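Local coordinates for protein argonaute (Methanocaldococcus jannaschii, PDB 5G5S) that cleaves single-stranded DNA targets under the direction of short single-stranded DNA guides and may defend the cell against invading genetic elements, at residues 332-335 / 340-343; 380-385 / 476-481. All blocks are in the same frame, centred on the assembly; numbering follows the deposited sequence.

In the fold
Both contacts lie on the same side of the chain's centre, about 12 Å apart between their centres. Interaction 1 is a surface contact within the loop from strand 323-326 to strand 357-365. Interaction 2 is buried and joins helices 372-390 and 473-485 of the Mid domain. The same two helices serve both: helix 372-390 meets Trp335 and Ile343 through Ile389, and helix 473-485 takes Phe333 against Leu479. Asn476 OD1 probably accepts a hydrogen bond from Phe333 N. Chemistry follows place. The surface loop sets an indole against backbone as well as side chains, whereas between 380-385 and 476-481 only a thioether and leucine methyls meet.

Interaction 1. Residues 332-335 / 340-343; sequences LFTW and NAKI
Trp335 makes most of this contact, laying its indole against the backbone and side chain of Ile343. The aromatic part is a CH-pi contact. Ile343 CA sits over the face of the five-membered ring, 4.0 Å from its centroid and 27° off the normal. Ile343 CG2 lies farther along the same face, over the middle of the indole. Phe333 CA approaches the opposite face near the rim, so both faces have a neighbour, Ile343 from the other segment and Phe333 from its own. Trp335 CG stands between its own backbone N and carbonyl carbon (chi1 51°), which folds the indole back over its own segment.

Apolar contacts join in. Trp335 CB touches Ile343 CG1 at 3.9 Å. Ala341 CB points at the other segment and rests against backbone, 3.7 Å from Trp335 N and 3.8 Å from Thr334 C.

Polar atoms form no bond between the two segments. Lys342 O comes obliquely to Trp335 CD1 at 3.4 Å. Trp335 NE1 turns back to Leu332 O in its own segment, a weak bond of 2.7 Å bent to 128°. Thr334 OG1 also stays local, bonded to Thr331 O.

Two parts of one loop turn back on each other, and buried Trp335, touched by Tyr490, joins Ile343 against Ile389 of helix 372-390. The loop is probably part of the PAZ-to-Mid linker, L2, of Argonaute proteins.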
# COMPACT_ATOMS: atom_id res chain seq x y z
N LEU A 332 0.15 8.24 -25.51
CA LEU A 332 -1.09 7.51 -25.81
C LEU A 332 -2.19 8.38 -26.44
O LEU A 332 -2.89 7.92 -27.35
CB LEU A 332 -1.61 6.80 -24.54
CG LEU A 332 -2.52 5.58 -24.74
CD1 LEU A 332 -1.79 4.44 -25.40
CD2 LEU A 332 -3.03 5.09 -23.41
N PHE A 333 -2.31 9.64 -25.97
CA PHE A 333 -3.31 10.60 -26.45
C PHE A 333 -2.67 11.89 -26.97
O PHE A 333 -3.27 12.96 -26.87
CB PHE A 333 -4.36 10.90 -25.36
CG PHE A 333 -5.14 9.69 -24.90
CD1 PHE A 333 -6.30 9.31 -25.56
CD2 PHE A 333 -4.73 8.95 -23.79
CE1 PHE A 333 -7.04 8.20 -25.12
CE2 PHE A 333 -5.47 7.85 -23.36
CZ PHE A 333 -6.61 7.47 -24.03
N THR A 334 -1.47 11.79 -27.55
CA THR A 334 -0.78 12.94 -28.14
C THR A 334 -1.49 13.43 -29.42
O THR A 334 -1.42 14.61 -29.76
CB THR A 334 0.72 12.68 -28.28
OG1 THR A 334 0.92 11.31 -28.59
CG2 THR A 334 1.48 13.04 -27.00
N TRP A 335 -2.26 12.51 -30.06
CA TRP A 335 -3.08 12.73 -31.25
C TRP A 335 -4.30 13.64 -30.98
O TRP A 335 -4.98 14.05 -31.93
CB TRP A 335 -3.50 11.39 -31.89
CG TRP A 335 -4.11 10.42 -30.93
CD1 TRP A 335 -3.47 9.43 -30.24
CD2 TRP A 335 -5.49 10.33 -30.55
NE1 TRP A 335 -4.36 8.74 -29.45
CE2 TRP A 335 -5.61 9.27 -29.63
CE3 TRP A 335 -6.65 11.05 -30.91
CZ2 TRP A 335 -6.84 8.91 -29.05
CZ3 TRP A 335 -7.86 10.70 -30.33
CH2 TRP A 335 -7.95 9.64 -29.41
N ASN A 340 -0.33 15.10 -36.55
CA ASN A 340 0.64 14.19 -37.15
C ASN A 340 1.03 13.03 -36.22
O ASN A 340 1.65 12.06 -36.68
CB ASN A 340 1.87 14.95 -37.62
CG ASN A 340 1.56 15.98 -38.67
OD1 ASN A 340 1.26 15.66 -39.82
ND2 ASN A 340 1.57 17.25 -38.28
N ALA A 341 0.65 13.12 -34.93
CA ALA A 341 0.92 12.10 -33.91
C ALA A 341 0.12 10.83 -34.23
O ALA A 341 -1.04 10.92 -34.64
CB ALA A 341 0.55 12.61 -32.53
N LYS A 342 0.77 9.65 -34.06
CA LYS A 342 0.16 8.35 -34.32
C LYS A 342 -1.05 8.08 -33.42
O LYS A 342 -0.94 8.25 -32.20
CB LYS A 342 1.22 7.23 -34.21
CG LYS A 342 0.72 5.86 -34.70
CD LYS A 342 1.81 4.79 -34.66
CE LYS A 342 1.24 3.40 -34.78
NZ LYS A 342 0.85 3.05 -36.17
N ILE A 343 -2.20 7.72 -34.03
CA ILE A 343 -3.45 7.39 -33.32
C ILE A 343 -3.37 5.96 -32.79
O ILE A 343 -3.13 5.03 -33.56
CB ILE A 343 -4.72 7.61 -34.20
CG1 ILE A 343 -4.80 9.05 -34.75
CG2 ILE A 343 -6.01 7.21 -33.43
CD1 ILE A 343 -5.72 9.24 -35.90

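Interaction 2. Residues 380-385 / 476-481; sequences NKMFRN and NNLLIQ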
# COMPACT_ATOMS: atom_id res chain seq x y z
N ASN A 380 -13.83 21.31 -24.04
CA ASN A 380 -14.31 21.16 -25.42
C ASN A 380 -13.22 20.66 -26.38
O ASN A 380 -13.43 19.62 -27.02
CB ASN A 380 -14.98 22.44 -25.94
CG ASN A 380 -16.28 22.80 -25.25
OD1 ASN A 380 -16.99 21.96 -24.69
ND2 ASN A 380 -16.63 24.08 -25.29
N LYS A 381 -12.06 21.36 -26.45
CA LYS A 381 -10.92 20.98 -27.30
C LYS A 381 -10.41 19.57 -27.03
O LYS A 381 -9.93 18.92 -27.94
CB LYS A 381 -9.78 22.00 -27.19
N MET A 382 -10.53 19.10 -25.78
CA MET A 382 -10.11 17.74 -25.41
C MET A 382 -11.15 16.70 -25.85
O MET A 382 -10.79 15.71 -26.49
CB MET A 382 -9.82 17.63 -23.91
CG MET A 382 -9.67 16.19 -23.44
SD MET A 382 -9.61 15.94 -21.66
CE MET A 382 -11.25 16.41 -21.20
N PHE A 383 -12.43 16.90 -25.47
CA PHE A 383 -13.50 15.96 -25.79
C PHE A 383 -13.91 15.92 -27.26
O PHE A 383 -14.20 14.84 -27.75
CB PHE A 383 -14.72 16.15 -24.87
CG PHE A 383 -14.59 15.62 -23.46
CD1 PHE A 383 -14.30 14.28 -23.23
CD2 PHE A 383 -14.86 16.43 -22.36
CE1 PHE A 383 -14.22 13.77 -21.92
CE2 PHE A 383 -14.80 15.92 -21.06
CZ PHE A 383 -14.47 14.60 -20.85
N ARG A 384 -13.91 17.06 -27.98
CA ARG A 384 -14.29 17.08 -29.40
C ARG A 384 -13.29 16.31 -30.28
O ARG A 384 -13.70 15.67 -31.25
CB ARG A 384 -14.51 18.51 -29.93
N ASN A 385 -11.99 16.35 -29.91
CA ASN A 385 -10.91 15.63 -30.59
C ASN A 385 -10.96 14.16 -30.22
O ASN A 385 -10.60 13.31 -31.04
CB ASN A 385 -9.54 16.24 -30.27
CG ASN A 385 -9.20 17.45 -31.11
OD1 ASN A 385 -8.67 17.35 -32.22
ND2 ASN A 385 -9.48 18.64 -30.59
N ASN A 476 -3.30 14.01 -21.58
CA ASN A 476 -2.92 12.62 -21.85
C ASN A 476 -3.10 11.78 -20.55
O ASN A 476 -3.75 10.74 -20.60
CB ASN A 476 -1.47 12.57 -22.36
CG ASN A 476 -0.93 11.17 -22.61
OD1 ASN A 476 -1.24 10.54 -23.62
ND2 ASN A 476 -0.09 10.69 -21.71
N ASN A 477 -2.60 12.29 -19.40
CA ASN A 477 -2.72 11.61 -18.11
C ASN A 477 -4.15 11.53 -17.60
O ASN A 477 -4.51 10.55 -16.95
CB ASN A 477 -1.81 12.24 -17.06
CG ASN A 477 -0.35 11.98 -17.27
OD1 ASN A 477 0.05 11.06 -18.00
ND2 ASN A 477 0.49 12.77 -16.63
N LEU A 478 -4.95 12.55 -17.89
CA LEU A 478 -6.36 12.60 -17.50
C LEU A 478 -7.13 11.55 -18.28
O LEU A 478 -7.92 10.83 -17.68
CB LEU A 478 -6.95 14.01 -17.74
CG LEU A 478 -8.47 14.17 -17.52
CD1 LEU A 478 -8.85 13.92 -16.06
CD2 LEU A 478 -8.95 15.54 -18.00
N LEU A 479 -6.88 11.44 -19.59
CA LEU A 479 -7.52 10.45 -20.45
C LEU A 479 -7.13 9.03 -20.09
O LEU A 479 -8.01 8.17 -20.08
CB LEU A 479 -7.35 10.76 -21.95
CG LEU A 479 -8.12 11.99 -22.46
CD1 LEU A 479 -7.71 12.35 -23.87
CD2 LEU A 479 -9.64 11.77 -22.38
N ILE A 480 -5.84 8.79 -19.70
CA ILE A 480 -5.35 7.49 -19.24
C ILE A 480 -6.16 7.03 -18.03
O ILE A 480 -6.64 5.89 -17.99
CB ILE A 480 -3.82 7.51 -18.93
CG1 ILE A 480 -2.98 7.60 -20.23
CG2 ILE A 480 -3.41 6.27 -18.10
CD1 ILE A 480 -1.58 8.09 -20.06
N GLN A 481 -6.33 7.94 -17.05
CA GLN A 481 -7.07 7.67 -15.83
C GLN A 481 -8.56 7.45 -16.06
O GLN A 481 -9.12 6.55 -15.44
CB GLN A 481 -6.78 8.72 -14.75
CG GLN A 481 -7.17 8.22 -13.36
CD GLN A 481 -6.35 8.77 -12.24
OE1 GLN A 481 -5.14 8.96 -12.36
NE2 GLN A 481 -6.99 8.95 -11.10
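Met382 reaches from helix 372-390 to Leu478 and Leu479 on helix 473-485. This is helix-to-helix packing in the Mid domain, whose four-stranded parallel sheet is flanked by helices in a Rossmann-like alpha/beta fold. The backbones stay well apart: the nearest CA atoms, of Met382 and Leu479, are 9.2 Å from each other. The side chains bridge that distance.

Met382 CB points toward the other helix. CG is anti to the backbone N (chi1 168°), and the next torsion is also extended, so the chain runs straight out to the sulfur. Met382 SD is the atom that touches both leucines. It lies 3.7 Å from Leu478 CD2 and 4.2 Å from Leu479 CD2. The last torsion, about CG-SD, is bent (chi3 67°). Met382 CE stays close to Leu478 CD2, at 4.0 Å. The side chains of Met382 and Leu478 cross at about a right angle.

Leu431 of the sheet touches Met382, Phe383 and Leu478. Trp466 of helix 463-467 also packs on Met382 and Leu478. The contact backs onto the guide-binding site. Leu478 is about 4 Å, side chain to side chain, from Gln459, a metal-binding residue in the region that holds the guide's 5'-phosphorylated end. Gln481, a residue that interacts with guide DNA, lies one turn on from Leu478.

At its tip Met382 also meets its own neighbour: CE lies 3.5 Å above the plane of the Phe383 ring, offset toward its rim.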